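Local coordinates for alpha,alpha-trehalose-phosphate synthase (UDP-forming) (Burkholderia xenovorans, PDB 5HXA), which belongs to glycosyltransferase family 20 and has the GT-B architecture of two Rossmann-like domains, at residues K265-V270 / V300-I305; V280-A285 / Y365-R370; V391-Q396 / L408-F413. All coordinates share one frame; numbering follows the deposited sequence.

Interaction 1. Residues K265-V270 / V300-I305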
ATOM      1  N   LYS A 265     -35.127  12.237   2.035  1.00 19.69           N
ATOM      2  CA  LYS A 265     -34.531  10.949   1.719  1.00 18.33           C
ATOM      3  C   LYS A 265     -33.414  10.662   2.712  1.00 20.96           C
ATOM      4  O   LYS A 265     -32.760  11.581   3.199  1.00 20.80           O
ATOM      5  CB  LYS A 265     -33.980  10.947   0.296  1.00 22.40           C
ATOM      6  CG  LYS A 265     -35.017  11.308  -0.749  1.00 29.70           C
ATOM      7  CD  LYS A 265     -35.586  10.075  -1.374  1.00 35.27           C
ATOM      8  CE  LYS A 265     -36.377  10.417  -2.634  1.00 39.46           C
ATOM      9  NZ  LYS A 265     -36.678   9.203  -3.425  1.00 47.58           N
ATOM     10  N   LEU A 266     -33.182   9.377   2.981  1.00 18.87           N
ATOM     11  CA  LEU A 266     -32.233   8.923   3.995  1.00 13.80           C
ATOM     12  C   LEU A 266     -31.099   8.133   3.350  1.00 19.87           C
ATOM     13  O   LEU A 266     -31.345   7.120   2.685  1.00 18.36           O
ATOM     14  CB  LEU A 266     -32.951   8.060   5.039  1.00 19.04           C
ATOM     15  CG  LEU A 266     -32.118   7.278   6.056  1.00 22.45           C
ATOM     16  CD1 LEU A 266     -31.235   8.229   6.849  1.00 21.98           C
ATOM     17  CD2 LEU A 266     -33.046   6.484   6.984  1.00 20.81           C
ATOM     18  N   ILE A 267     -29.862   8.583   3.561  1.00 17.50           N
ATOM     19  CA  ILE A 267     -28.667   7.824   3.195  1.00 14.70           C
ATOM     20  C   ILE A 267     -28.136   7.177   4.463  1.00 18.74           C
ATOM     21  O   ILE A 267     -27.860   7.867   5.445  1.00 23.04           O
ATOM     22  CB  ILE A 267     -27.589   8.714   2.562  1.00 14.20           C
ATOM     23  CG1 ILE A 267     -28.140   9.485   1.360  1.00 17.25           C
ATOM     24  CG2 ILE A 267     -26.386   7.854   2.137  1.00 18.71           C
ATOM     25  CD1 ILE A 267     -27.174  10.572   0.852  1.00 20.41           C
ATOM     26  N   MET A 268     -28.000   5.859   4.459  1.00 18.02           N
ATOM     27  CA  MET A 268     -27.619   5.125   5.654  1.00 14.09           C
ATOM     28  C   MET A 268     -26.223   4.540   5.473  1.00 17.41           C
ATOM     29  O   MET A 268     -25.935   3.896   4.459  1.00 15.22           O
ATOM     30  CB  MET A 268     -28.639   4.025   5.953  1.00 15.86           C
ATOM     31  CG  MET A 268     -28.242   3.114   7.079  1.00 23.80           C
ATOM     32  SD  MET A 268     -28.311   4.010   8.641  1.00 31.50           S
ATOM     33  CE  MET A 268     -30.081   4.227   8.813  1.00 23.11           C
ATOM     34  N   SER A 269     -25.373   4.747   6.474  1.00 15.84           N
ATOM     35  CA  SER A 269     -23.994   4.282   6.462  1.00 15.00           C
ATOM     36  C   SER A 269     -23.706   3.682   7.829  1.00 20.36           C
ATOM     37  O   SER A 269     -23.928   4.337   8.855  1.00 20.46           O
ATOM     38  CB  SER A 269     -23.055   5.456   6.128  1.00 18.67           C
ATOM     39  OG  SER A 269     -21.696   5.112   6.267  1.00 25.32           O
ATOM     40  N   VAL A 270     -23.278   2.420   7.864  1.00 15.56           N
ATOM     41  CA  VAL A 270     -23.042   1.713   9.122  1.00 16.52           C
ATOM     42  C   VAL A 270     -21.682   1.031   9.019  1.00 23.47           C
ATOM     43  O   VAL A 270     -21.464   0.222   8.111  1.00 21.21           O
ATOM     44  CB  VAL A 270     -24.144   0.675   9.418  1.00 20.16           C
ATOM     45  CG1 VAL A 270     -23.876  -0.042  10.747  1.00 19.52           C
ATOM     46  CG2 VAL A 270     -25.535   1.320   9.418  1.00 20.35           C
ATOM     47  N   VAL A 300     -32.405  15.726   2.225  1.00 19.40           N
ATOM     48  CA  VAL A 300     -31.684  14.473   2.399  1.00 19.01           C
ATOM     49  C   VAL A 300     -30.882  14.600   3.682  1.00 20.38           C
ATOM     50  O   VAL A 300     -30.437  15.691   4.041  1.00 20.68           O
ATOM     51  CB  VAL A 300     -30.762  14.167   1.195  1.00 19.73           C
ATOM     52  CG1 VAL A 300     -29.707  15.271   1.025  1.00 18.63           C
ATOM     53  CG2 VAL A 300     -30.083  12.794   1.364  1.00 16.84           C
ATOM     54  N   SER A 301     -30.707  13.480   4.381  1.00 17.35           N
ATOM     55  CA  SER A 301     -29.793  13.417   5.508  1.00 16.71           C
ATOM     56  C   SER A 301     -28.925  12.177   5.399  1.00 21.09           C
ATOM     57  O   SER A 301     -29.331  11.155   4.837  1.00 18.69           O
ATOM     58  CB  SER A 301     -30.530  13.382   6.851  1.00 22.52           C
ATOM     59  OG  SER A 301     -31.432  14.462   6.963  1.00 27.50           O
ATOM     60  N   LEU A 302     -27.733  12.275   5.967  1.00 17.75           N
ATOM     61  CA  LEU A 302     -26.832  11.143   6.103  1.00 16.23           C
ATOM     62  C   LEU A 302     -26.846  10.689   7.554  1.00 18.28           C
ATOM     63  O   LEU A 302     -26.478  11.456   8.449  1.00 17.61           O
ATOM     64  CB  LEU A 302     -25.417  11.525   5.678  1.00 15.05           C
ATOM     65  CG  LEU A 302     -24.327  10.504   5.985  1.00 19.59           C
ATOM     66  CD1 LEU A 302     -24.567   9.193   5.193  1.00 17.52           C
ATOM     67  CD2 LEU A 302     -22.968  11.116   5.658  1.00 15.43           C
ATOM     68  N   VAL A 303     -27.249   9.444   7.793  1.00 15.50           N
ATOM     69  CA  VAL A 303     -27.096   8.844   9.110  1.00 16.39           C
ATOM     70  C   VAL A 303     -25.860   7.956   9.063  1.00 22.29           C
ATOM     71  O   VAL A 303     -25.748   7.083   8.195  1.00 19.49           O
ATOM     72  CB  VAL A 303     -28.344   8.052   9.530  1.00 16.67           C
ATOM     73  CG1 VAL A 303     -28.044   7.226  10.775  1.00 18.41           C
ATOM     74  CG2 VAL A 303     -29.503   9.013   9.823  1.00 17.56           C
ATOM     75  N   GLN A 304     -24.914   8.207   9.965  1.00 19.81           N
ATOM     76  CA  GLN A 304     -23.735   7.363  10.134  1.00 18.41           C
ATOM     77  C   GLN A 304     -23.824   6.723  11.504  1.00 20.31           C
ATOM     78  O   GLN A 304     -23.737   7.417  12.523  1.00 17.33           O
ATOM     79  CB  GLN A 304     -22.433   8.156  10.021  1.00 16.28           C
ATOM     80  CG  GLN A 304     -21.208   7.299  10.393  1.00 17.62           C
ATOM     81  CD  GLN A 304     -20.896   6.280   9.294  1.00 18.27           C
ATOM     82  OE1 GLN A 304     -20.708   6.652   8.136  1.00 17.26           O
ATOM     83  NE2 GLN A 304     -20.873   4.997   9.647  1.00 18.23           N
ATOM     84  N   ILE A 305     -23.987   5.408  11.530  1.00 16.85           N
ATOM     85  CA  ILE A 305     -23.894   4.625  12.752  1.00 16.64           C
ATOM     86  C   ILE A 305     -22.492   4.039  12.806  1.00 21.79           C
ATOM     87  O   ILE A 305     -22.062   3.354  11.871  1.00 19.04           O
ATOM     88  CB  ILE A 305     -24.970   3.529  12.787  1.00 20.39           C
ATOM     89  CG1 ILE A 305     -26.358   4.188  12.844  1.00 21.25           C
ATOM     90  CG2 ILE A 305     -24.746   2.603  13.969  1.00 19.36           C
ATOM     91  CD1 ILE A 305     -27.490   3.252  12.479  1.00 22.17           C
TER

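Interaction 2. Residues V280-A285 / Y365-R370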
ATOM      1  N   VAL A 280     -14.272   9.400   6.770  1.00 23.06           N
ATOM      2  CA  VAL A 280     -14.031  10.799   6.416  1.00 24.10           C
ATOM      3  C   VAL A 280     -14.361  11.044   4.945  1.00 28.21           C
ATOM      4  O   VAL A 280     -15.005  12.040   4.592  1.00 23.49           O
ATOM      5  CB  VAL A 280     -12.576  11.196   6.735  1.00 27.44           C
ATOM      6  CG1 VAL A 280     -12.237  12.508   6.059  1.00 26.05           C
ATOM      7  CG2 VAL A 280     -12.364  11.315   8.249  1.00 30.26           C
ATOM      8  N   GLU A 281     -13.920  10.141   4.066  1.00 21.82           N
ATOM      9  CA  GLU A 281     -14.232  10.282   2.649  1.00 18.29           C
ATOM     10  C   GLU A 281     -15.734  10.190   2.412  1.00 18.60           C
ATOM     11  O   GLU A 281     -16.279  10.902   1.561  1.00 19.55           O
ATOM     12  CB  GLU A 281     -13.495   9.216   1.831  1.00 20.28           C
ATOM     13  CG  GLU A 281     -11.962   9.413   1.740  1.00 20.89           C
ATOM     14  CD  GLU A 281     -11.205   8.922   2.972  1.00 29.89           C
ATOM     15  OE1 GLU A 281     -11.838   8.436   3.934  1.00 30.11           O
ATOM     16  OE2 GLU A 281      -9.964   9.024   2.976  1.00 34.49           O
ATOM     17  N   ARG A 282     -16.416   9.297   3.133  1.00 20.24           N
ATOM     18  CA  ARG A 282     -17.868   9.214   3.008  1.00 20.42           C
ATOM     19  C   ARG A 282     -18.522  10.552   3.329  1.00 18.85           C
ATOM     20  O   ARG A 282     -19.400  11.013   2.590  1.00 16.94           O
ATOM     21  CB  ARG A 282     -18.431   8.114   3.914  1.00 23.06           C
ATOM     22  CG  ARG A 282     -18.664   6.831   3.158  1.00 30.70           C
ATOM     23  CD  ARG A 282     -19.195   5.771   4.041  1.00 29.89           C
ATOM     24  NE  ARG A 282     -18.258   4.669   4.137  1.00 22.52           N
ATOM     25  CZ  ARG A 282     -18.575   3.505   4.667  1.00 26.47           C
ATOM     26  NH1 ARG A 282     -19.807   3.322   5.133  1.00 23.82           N
ATOM     27  NH2 ARG A 282     -17.677   2.532   4.728  1.00 30.70           N
ATOM     28  N   PHE A 283     -18.104  11.186   4.436  1.00 15.46           N
ATOM     29  CA  PHE A 283     -18.662  12.492   4.801  1.00 17.64           C
ATOM     30  C   PHE A 283     -18.339  13.540   3.747  1.00 17.99           C
ATOM     31  O   PHE A 283     -19.190  14.365   3.396  1.00 18.68           O
ATOM     32  CB  PHE A 283     -18.115  12.963   6.152  1.00 14.26           C
ATOM     33  CG  PHE A 283     -18.658  12.213   7.350  1.00 19.39           C
ATOM     34  CD1 PHE A 283     -19.369  11.037   7.201  1.00 13.90           C
ATOM     35  CD2 PHE A 283     -18.433  12.697   8.634  1.00 20.57           C
ATOM     36  CE1 PHE A 283     -19.864  10.353   8.324  1.00 17.40           C
ATOM     37  CE2 PHE A 283     -18.931  12.023   9.755  1.00 21.03           C
ATOM     38  CZ  PHE A 283     -19.634  10.844   9.592  1.00 21.53           C
ATOM     39  N   GLN A 284     -17.099  13.537   3.249  1.00 16.97           N
ATOM     40  CA  GLN A 284     -16.685  14.571   2.306  1.00 19.38           C
ATOM     41  C   GLN A 284     -17.407  14.446   0.967  1.00 15.08           C
ATOM     42  O   GLN A 284     -17.693  15.459   0.321  1.00 19.28           O
ATOM     43  CB  GLN A 284     -15.174  14.517   2.124  1.00 16.14           C
ATOM     44  CG  GLN A 284     -14.448  15.126   3.328  1.00 20.31           C
ATOM     45  CD  GLN A 284     -12.948  14.985   3.235  1.00 32.06           C
ATOM     46  OE1 GLN A 284     -12.428  14.335   2.324  1.00 32.72           O
ATOM     47  NE2 GLN A 284     -12.240  15.587   4.183  1.00 31.80           N
ATOM     48  N   ALA A 285     -17.693  13.219   0.517  1.00 15.86           N
ATOM     49  CA  ALA A 285     -18.441  13.089  -0.735  1.00 19.50           C
ATOM     50  C   ALA A 285     -19.901  13.490  -0.546  1.00 19.75           C
ATOM     51  O   ALA A 285     -20.530  14.000  -1.481  1.00 18.59           O
ATOM     52  CB  ALA A 285     -18.344  11.660  -1.281  1.00 15.46           C
ATOM     53  N   TYR A 365     -24.948   3.301   1.807  1.00 17.45           N
ATOM     54  CA  TYR A 365     -23.696   3.991   1.466  1.00 17.17           C
ATOM     55  C   TYR A 365     -22.557   3.181   2.072  1.00 17.37           C
ATOM     56  O   TYR A 365     -22.227   3.337   3.249  1.00 17.76           O
ATOM     57  CB  TYR A 365     -23.758   5.427   2.004  1.00 18.17           C
ATOM     58  CG  TYR A 365     -22.700   6.427   1.547  1.00 18.22           C
ATOM     59  CD1 TYR A 365     -21.845   6.176   0.465  1.00 15.36           C
ATOM     60  CD2 TYR A 365     -22.573   7.639   2.215  1.00 18.62           C
ATOM     61  CE1 TYR A 365     -20.886   7.140   0.074  1.00 15.69           C
ATOM     62  CE2 TYR A 365     -21.651   8.590   1.834  1.00 19.06           C
ATOM     63  CZ  TYR A 365     -20.812   8.343   0.780  1.00 17.75           C
ATOM     64  OH  TYR A 365     -19.912   9.327   0.461  1.00 21.39           O
ATOM     65  N   VAL A 366     -21.969   2.291   1.262  1.00 18.12           N
ATOM     66  CA  VAL A 366     -21.016   1.298   1.758  1.00 17.32           C
ATOM     67  C   VAL A 366     -19.737   1.371   0.933  1.00 14.19           C
ATOM     68  O   VAL A 366     -19.558   0.600  -0.014  1.00 16.81           O
ATOM     69  CB  VAL A 366     -21.622  -0.126   1.712  1.00 18.72           C
ATOM     70  CG1 VAL A 366     -20.692  -1.116   2.401  1.00 18.83           C
ATOM     71  CG2 VAL A 366     -23.016  -0.162   2.386  1.00 14.95           C
ATOM     72  N   THR A 367     -18.833   2.300   1.266  1.00 14.69           N
ATOM     73  CA  THR A 367     -17.670   2.574   0.421  1.00 15.98           C
ATOM     74  C   THR A 367     -16.370   2.521   1.216  1.00 21.36           C
ATOM     75  O   THR A 367     -15.598   3.491   1.234  1.00 20.94           O
ATOM     76  CB  THR A 367     -17.829   3.922  -0.286  1.00 19.60           C
ATOM     77  OG1 THR A 367     -17.984   4.970   0.678  1.00 17.58           O
ATOM     78  CG2 THR A 367     -19.060   3.906  -1.168  1.00 14.68           C
ATOM     79  N   PRO A 368     -16.067   1.379   1.848  1.00 19.38           N
ATOM     80  CA  PRO A 368     -14.787   1.259   2.550  1.00 18.35           C
ATOM     81  C   PRO A 368     -13.606   1.365   1.593  1.00 18.47           C
ATOM     82  O   PRO A 368     -13.691   1.005   0.416  1.00 17.21           O
ATOM     83  CB  PRO A 368     -14.860  -0.134   3.190  1.00 21.52           C
ATOM     84  CG  PRO A 368     -15.779  -0.909   2.286  1.00 22.71           C
ATOM     85  CD  PRO A 368     -16.810   0.096   1.845  1.00 17.72           C
ATOM     86  N   LEU A 369     -12.481   1.849   2.126  1.00 17.17           N
ATOM     87  CA  LEU A 369     -11.247   1.897   1.348  1.00 16.94           C
ATOM     88  C   LEU A 369     -10.679   0.510   1.112  1.00 23.82           C
ATOM     89  O   LEU A 369     -10.038   0.271   0.083  1.00 19.96           O
ATOM     90  CB  LEU A 369     -10.205   2.775   2.060  1.00 17.74           C
ATOM     91  CG  LEU A 369     -10.753   4.157   2.438  1.00 24.56           C
ATOM     92  CD1 LEU A 369      -9.700   5.022   3.148  1.00 22.40           C
ATOM     93  CD2 LEU A 369     -11.263   4.855   1.194  1.00 20.58           C
ATOM     94  N   ARG A 370     -10.861  -0.404   2.063  1.00 18.73           N
ATOM     95  CA  ARG A 370     -10.373  -1.770   1.939  1.00 19.25           C
ATOM     96  C   ARG A 370     -11.229  -2.617   2.875  1.00 29.14           C
ATOM     97  O   ARG A 370     -11.369  -2.271   4.047  1.00 20.67           O
ATOM     98  CB  ARG A 370      -8.875  -1.836   2.303  1.00 25.88           C
ATOM     99  CG  ARG A 370      -8.092  -2.995   1.759  1.00 37.74           C
ATOM    100  CD  ARG A 370      -8.134  -3.060   0.241  1.00 31.47           C
ATOM    101  NE  ARG A 370      -7.218  -2.141  -0.439  1.00 35.31           N
ATOM    102  CZ  ARG A 370      -6.701  -2.386  -1.642  1.00 36.54           C
ATOM    103  NH1 ARG A 370      -6.999  -3.521  -2.258  1.00 25.49           N
ATOM    104  NH2 ARG A 370      -5.878  -1.517  -2.223  1.00 37.22           N
TER
HETATM  105  O   HOH W   1     -22.054   1.544   5.298  1.00 31.94           O

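Interaction 3. Residues V391-Q396 / L408-F413. With EDO (1,2-ethanediol), chain D.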
ATOM      1  N   VAL A 391     -31.152   1.932  -2.949  1.00 18.04           N
ATOM      2  CA  VAL A 391     -30.063   1.797  -3.914  1.00 18.21           C
ATOM      3  C   VAL A 391     -28.752   1.650  -3.153  1.00 19.68           C
ATOM      4  O   VAL A 391     -28.469   2.440  -2.246  1.00 16.28           O
ATOM      5  CB  VAL A 391     -29.998   3.017  -4.854  1.00 18.82           C
ATOM      6  CG1 VAL A 391     -28.819   2.903  -5.835  1.00 16.38           C
ATOM      7  CG2 VAL A 391     -31.313   3.185  -5.602  1.00 18.44           C
ATOM      8  N   LEU A 392     -27.929   0.685  -3.560  1.00 15.19           N
ATOM      9  CA  LEU A 392     -26.617   0.466  -2.946  1.00 15.50           C
ATOM     10  C   LEU A 392     -25.525   1.208  -3.716  1.00 14.64           C
ATOM     11  O   LEU A 392     -25.423   1.085  -4.947  1.00 16.50           O
ATOM     12  CB  LEU A 392     -26.280  -1.034  -2.895  1.00 15.23           C
ATOM     13  CG  LEU A 392     -24.880  -1.401  -2.376  1.00 16.67           C
ATOM     14  CD1 LEU A 392     -24.656  -0.979  -0.914  1.00 14.65           C
ATOM     15  CD2 LEU A 392     -24.581  -2.908  -2.556  1.00 15.82           C
ATOM     16  N   VAL A 393     -24.730   1.993  -2.990  1.00 16.31           N
ATOM     17  CA  VAL A 393     -23.507   2.614  -3.492  1.00 16.45           C
ATOM     18  C   VAL A 393     -22.346   1.893  -2.813  1.00 16.75           C
ATOM     19  O   VAL A 393     -22.269   1.855  -1.575  1.00 18.63           O
ATOM     20  CB  VAL A 393     -23.474   4.128  -3.211  1.00 13.93           C
ATOM     21  CG1 VAL A 393     -22.116   4.732  -3.645  1.00 16.18           C
ATOM     22  CG2 VAL A 393     -24.631   4.835  -3.929  1.00 15.80           C
ATOM     23  N   LEU A 394     -21.450   1.318  -3.612  1.00 16.02           N
ATOM     24  CA  LEU A 394     -20.503   0.321  -3.132  1.00 19.66           C
ATOM     25  C   LEU A 394     -19.089   0.606  -3.625  1.00 17.56           C
ATOM     26  O   LEU A 394     -18.875   0.877  -4.810  1.00 18.43           O
ATOM     27  CB  LEU A 394     -20.935  -1.084  -3.593  1.00 18.88           C
ATOM     28  CG  LEU A 394     -20.069  -2.258  -3.134  1.00 19.25           C
ATOM     29  CD1 LEU A 394     -20.188  -2.472  -1.617  1.00 13.83           C
ATOM     30  CD2 LEU A 394     -20.521  -3.495  -3.880  1.00 18.20           C
ATOM     31  N   SER A 395     -18.123   0.491  -2.713  1.00 16.75           N
ATOM     32  CA  SER A 395     -16.714   0.652  -3.057  1.00 15.88           C
ATOM     33  C   SER A 395     -16.211  -0.509  -3.902  1.00 16.06           C
ATOM     34  O   SER A 395     -16.540  -1.667  -3.651  1.00 15.94           O
ATOM     35  CB  SER A 395     -15.865   0.727  -1.783  1.00 15.11           C
ATOM     36  OG  SER A 395     -14.497   0.581  -2.104  1.00 25.21           O
ATOM     37  N   GLN A 396     -15.347  -0.206  -4.867  1.00 16.30           N
ATOM     38  CA  GLN A 396     -14.741  -1.313  -5.598  1.00 19.57           C
ATOM     39  C   GLN A 396     -13.702  -2.062  -4.768  1.00 29.37           C
ATOM     40  O   GLN A 396     -13.176  -3.074  -5.237  1.00 28.86           O
ATOM     41  CB  GLN A 396     -14.115  -0.808  -6.907  1.00 22.18           C
ATOM     42  CG  GLN A 396     -13.164   0.343  -6.791  1.00 39.53           C
ATOM     43  CD  GLN A 396     -12.951   1.053  -8.135  1.00 38.20           C
ATOM     44  OE1 GLN A 396     -13.799   1.002  -9.025  1.00 54.41           O
ATOM     45  NE2 GLN A 396     -11.817   1.701  -8.278  1.00 48.13           N
ATOM     46  N   LEU A 408     -24.276   0.489  -7.572  1.00 16.66           N
ATOM     47  CA  LEU A 408     -23.489   1.582  -8.143  1.00 18.72           C
ATOM     48  C   LEU A 408     -22.083   1.497  -7.553  1.00 19.08           C
ATOM     49  O   LEU A 408     -21.865   1.832  -6.385  1.00 15.85           O
ATOM     50  CB  LEU A 408     -24.132   2.941  -7.863  1.00 14.44           C
ATOM     51  CG  LEU A 408     -25.501   3.207  -8.508  1.00 18.81           C
ATOM     52  CD1 LEU A 408     -26.016   4.591  -8.104  1.00 16.08           C
ATOM     53  CD2 LEU A 408     -25.461   3.071 -10.051  1.00 16.12           C
ATOM     54  N   VAL A 409     -21.132   1.043  -8.350  1.00 18.88           N
ATOM     55  CA  VAL A 409     -19.792   0.764  -7.858  1.00 18.33           C
ATOM     56  C   VAL A 409     -18.926   1.990  -8.095  1.00 20.44           C
ATOM     57  O   VAL A 409     -18.947   2.572  -9.186  1.00 17.22           O
ATOM     58  CB  VAL A 409     -19.208  -0.483  -8.546  1.00 18.95           C
ATOM     59  CG1 VAL A 409     -17.769  -0.731  -8.101  1.00 19.09           C
ATOM     60  CG2 VAL A 409     -20.076  -1.701  -8.227  1.00 20.09           C
ATOM     61  N   VAL A 410     -18.165   2.388  -7.069  1.00 16.23           N
ATOM     62  CA  VAL A 410     -17.371   3.610  -7.116  1.00 15.71           C
ATOM     63  C   VAL A 410     -15.976   3.372  -6.546  1.00 18.59           C
ATOM     64  O   VAL A 410     -15.734   2.449  -5.762  1.00 18.08           O
ATOM     65  CB  VAL A 410     -18.051   4.779  -6.356  1.00 17.48           C
ATOM     66  CG1 VAL A 410     -19.394   5.145  -7.012  1.00 18.47           C
ATOM     67  CG2 VAL A 410     -18.235   4.439  -4.862  1.00 16.69           C
ATOM     68  N   ASN A 411     -15.055   4.232  -6.971  1.00 17.02           N
ATOM     69  CA  ASN A 411     -13.720   4.302  -6.396  1.00 18.23           C
ATOM     70  C   ASN A 411     -13.779   5.300  -5.244  1.00 21.10           C
ATOM     71  O   ASN A 411     -13.991   6.496  -5.489  1.00 21.60           O
ATOM     72  CB  ASN A 411     -12.722   4.754  -7.448  1.00 17.75           C
ATOM     73  CG  ASN A 411     -11.286   4.731  -6.949  1.00 22.34           C
ATOM     74  OD1 ASN A 411     -11.024   4.825  -5.742  1.00 21.28           O
ATOM     75  ND2 ASN A 411     -10.355   4.621  -7.874  1.00 20.21           N
ATOM     76  N   PRO A 412     -13.625   4.872  -3.985  1.00 19.17           N
ATOM     77  CA  PRO A 412     -13.790   5.822  -2.872  1.00 19.99           C
ATOM     78  C   PRO A 412     -12.700   6.880  -2.827  1.00 20.73           C
ATOM     79  O   PRO A 412     -12.857   7.873  -2.102  1.00 24.72           O
ATOM     80  CB  PRO A 412     -13.765   4.919  -1.625  1.00 15.00           C
ATOM     81  CG  PRO A 412     -12.878   3.770  -2.042  1.00 21.63           C
ATOM     82  CD  PRO A 412     -13.232   3.532  -3.519  1.00 20.97           C
ATOM     83  N   PHE A 413     -11.606   6.710  -3.574  1.00 19.71           N
ATOM     84  CA  PHE A 413     -10.603   7.766  -3.675  1.00 25.32           C
ATOM     85  C   PHE A 413     -11.019   8.881  -4.631  1.00 29.42           C
ATOM     86  O   PHE A 413     -10.241   9.813  -4.842  1.00 28.88           O
ATOM     87  CB  PHE A 413      -9.256   7.175  -4.121  1.00 22.90           C
ATOM     88  CG  PHE A 413      -8.661   6.225  -3.120  1.00 34.45           C
ATOM     89  CD1 PHE A 413      -9.038   4.888  -3.100  1.00 25.46           C
ATOM     90  CD2 PHE A 413      -7.747   6.672  -2.178  1.00 50.61           C
ATOM     91  CE1 PHE A 413      -8.503   4.012  -2.157  1.00 23.67           C
ATOM     92  CE2 PHE A 413      -7.207   5.801  -1.241  1.00 52.82           C
ATOM     93  CZ  PHE A 413      -7.592   4.469  -1.231  1.00 30.92           C
TER
HETATM   94  C1  EDO D 503     -14.333  -4.666  -8.144  1.00 64.10           C
HETATM   95  O1  EDO D 503     -14.579  -5.075  -6.788  1.00 59.78           O
HETATM   96  C2  EDO D 503     -15.306  -3.564  -8.563  1.00 59.08           C
HETATM   97  O2  EDO D 503     -15.988  -3.882  -9.786  1.00 54.12           O

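Interaction 1. Residues K265-V270 / V300-I305
Ser-269 and Gln-304 meet near the C-terminal ends of two neighbouring parallel strands. Outward from CB, Gln-304 has CG anti to its backbone N (chi1 172°) and touches Leu-279 and Phe-283 of helix 279-292; a bend at chi2 then swings the amide toward Ser-269, with Gln-304 CD 3.3 Å from Ser-269 OG. Gln-304 OE1 accepts a short hydrogen bond of 2.6 Å from Ser-269 OG, the hydroxyl tilted out of the carbonyl plane. Gln-304 NE2 turns back to its own strand and donates to Ile-305 O at 3.0 Å, from well above that carbonyl plane. Both ends of the amide are thus held, which fixes its flip, and Ser-269 OG is also bonded to Arg-282. Five N-H...O bonds zip the backbones together, among them Ile-267 N to Ser-301 O at 2.9 Å, almost straight at 174°. On one face Leu-266 CD1 presses on Val-303 CG2 at 3.5 Å, while the folded Met-268 sets SD against Val-303 CG1 at 3.9 Å. On the other, Ile-267 rests CG2 on Leu-302 CD1 at 3.8 Å, and Phe-286 of helix 279-292 packs on both. The strands and that helix form a beta-alpha-beta unit of the Rossmann-like C-terminal domain. Polar side-chain bonding between the strands is thus concentrated at Ser-269 and Gln-304, where hydroxyl and amide oxygen pair and the amide nitrogen is met by Ile-305 O.

Interaction 2. Residues V280-A285 / Y365-R370
Tyr-365 OH donates a hydrogen bond of 2.8 Å to the backbone carbonyl Arg-282 O, lying in the carbonyl plane on a lone pair. Tyr-365 OH also lies 3.3 Å from Ala-285 CB. Arg-282 runs back past the tyrosine in the opposite direction: its CG sits over one face of the ring, a CH-pi contact 3.7 Å from the Tyr-365 centroid, and Thr-367 OG1 lies against Arg-282 CG at 3.2 Å. Helix 279-292 here packs on the sheet of a Rossmann-like domain, and its arginine reaches across to the C-terminal end of strand 363-366, where the chain leaves the sheet as a loop. A bend at chi3 (-116°) turns the Arg-282 guanidinium so that Thr-367 N stands 3.5 Å above its plane, over the centre. That buried amide N has no hydrogen-bond partner in the model. Arg-282 NH1 bonds to Ser-269 OG, and a water that donates to Tyr-365 O at 2.7 Å accepts a weak bond from the same NH1. NH2 makes a salt bridge with Asp-271 and a hydrogen bond to Lys-277 O. Farther out, Leu-369 CD1 touches the Glu-281 carboxylate, the two side chains crossing at about a right angle.

Interaction 3. Residues V391-Q396 / L408-F413
Gln-396 lays its side chain across Asn-411 where strands 391-395 and 408-410 run out, the two amide planes 39° apart. CG of Gln-396 lies between the backbone N and the carbonyl carbon (chi1 52°), and the rest of the chain extends over Asn-411, bringing Gln-396 NE2 to 3.3 Å from Asn-411 CB. NE2 is equally close to Asn-411 ND2, but both are donors and this is mere packing. Asn-411 instead turns OD1 to its own chain, accepting from Phe-413 N at 2.9 Å in an Asx turn. The Pro-412 ring sets CD against Ser-395 OG at 3.5 Å, a hydroxyl otherwise bonded to Pro-368 O and Phe-397 N. On the face shared by Val-393 and Val-410 the valines meet obliquely, CG1 of the first to CG2 of the second at 4.1 Å, and Val-391 CG1 meets Leu-408 CD1 at 4.0 Å. Four backbone bonds knit the parallel strands, ending with Gln-396 N to Val-410 O at 2.8 Å. Gln-396 O takes a bond from O1 of 1,2-ethanediol, probably from the crystallisation liquor. Strand 408-410 is one of the two edge strands of the six-stranded sheet, as counted in this chain, and strand 391-395 pairs on its other flank with strand 363-366; helix 415-426 packs on Val-391, Leu-408 and Val-410, while helix 375-382 packs on Leu-392 and Leu-394.

Overall arrangement
All three contacts reach one parallel sheet. Going from the N terminus, strand 265-270 leads into helix 279-292, and interaction 1 closes the loop when strand 300-305 returns beside it. Interaction 2 opens on that helix, before interaction 1 has closed, so the two cross; it ends only at 365-370, on the strand flanking 265-270 on its other side. Interaction 3 follows in series, a short closure over eleven residues between 391-396 and 408-413, with neither helix nor strand in between. Strand 363-366 lies between the other two contacts: Tyr-365 N bonds to Met-268 O, and Val-366 N to Val-393 O. Interactions 1 and 3 do not touch.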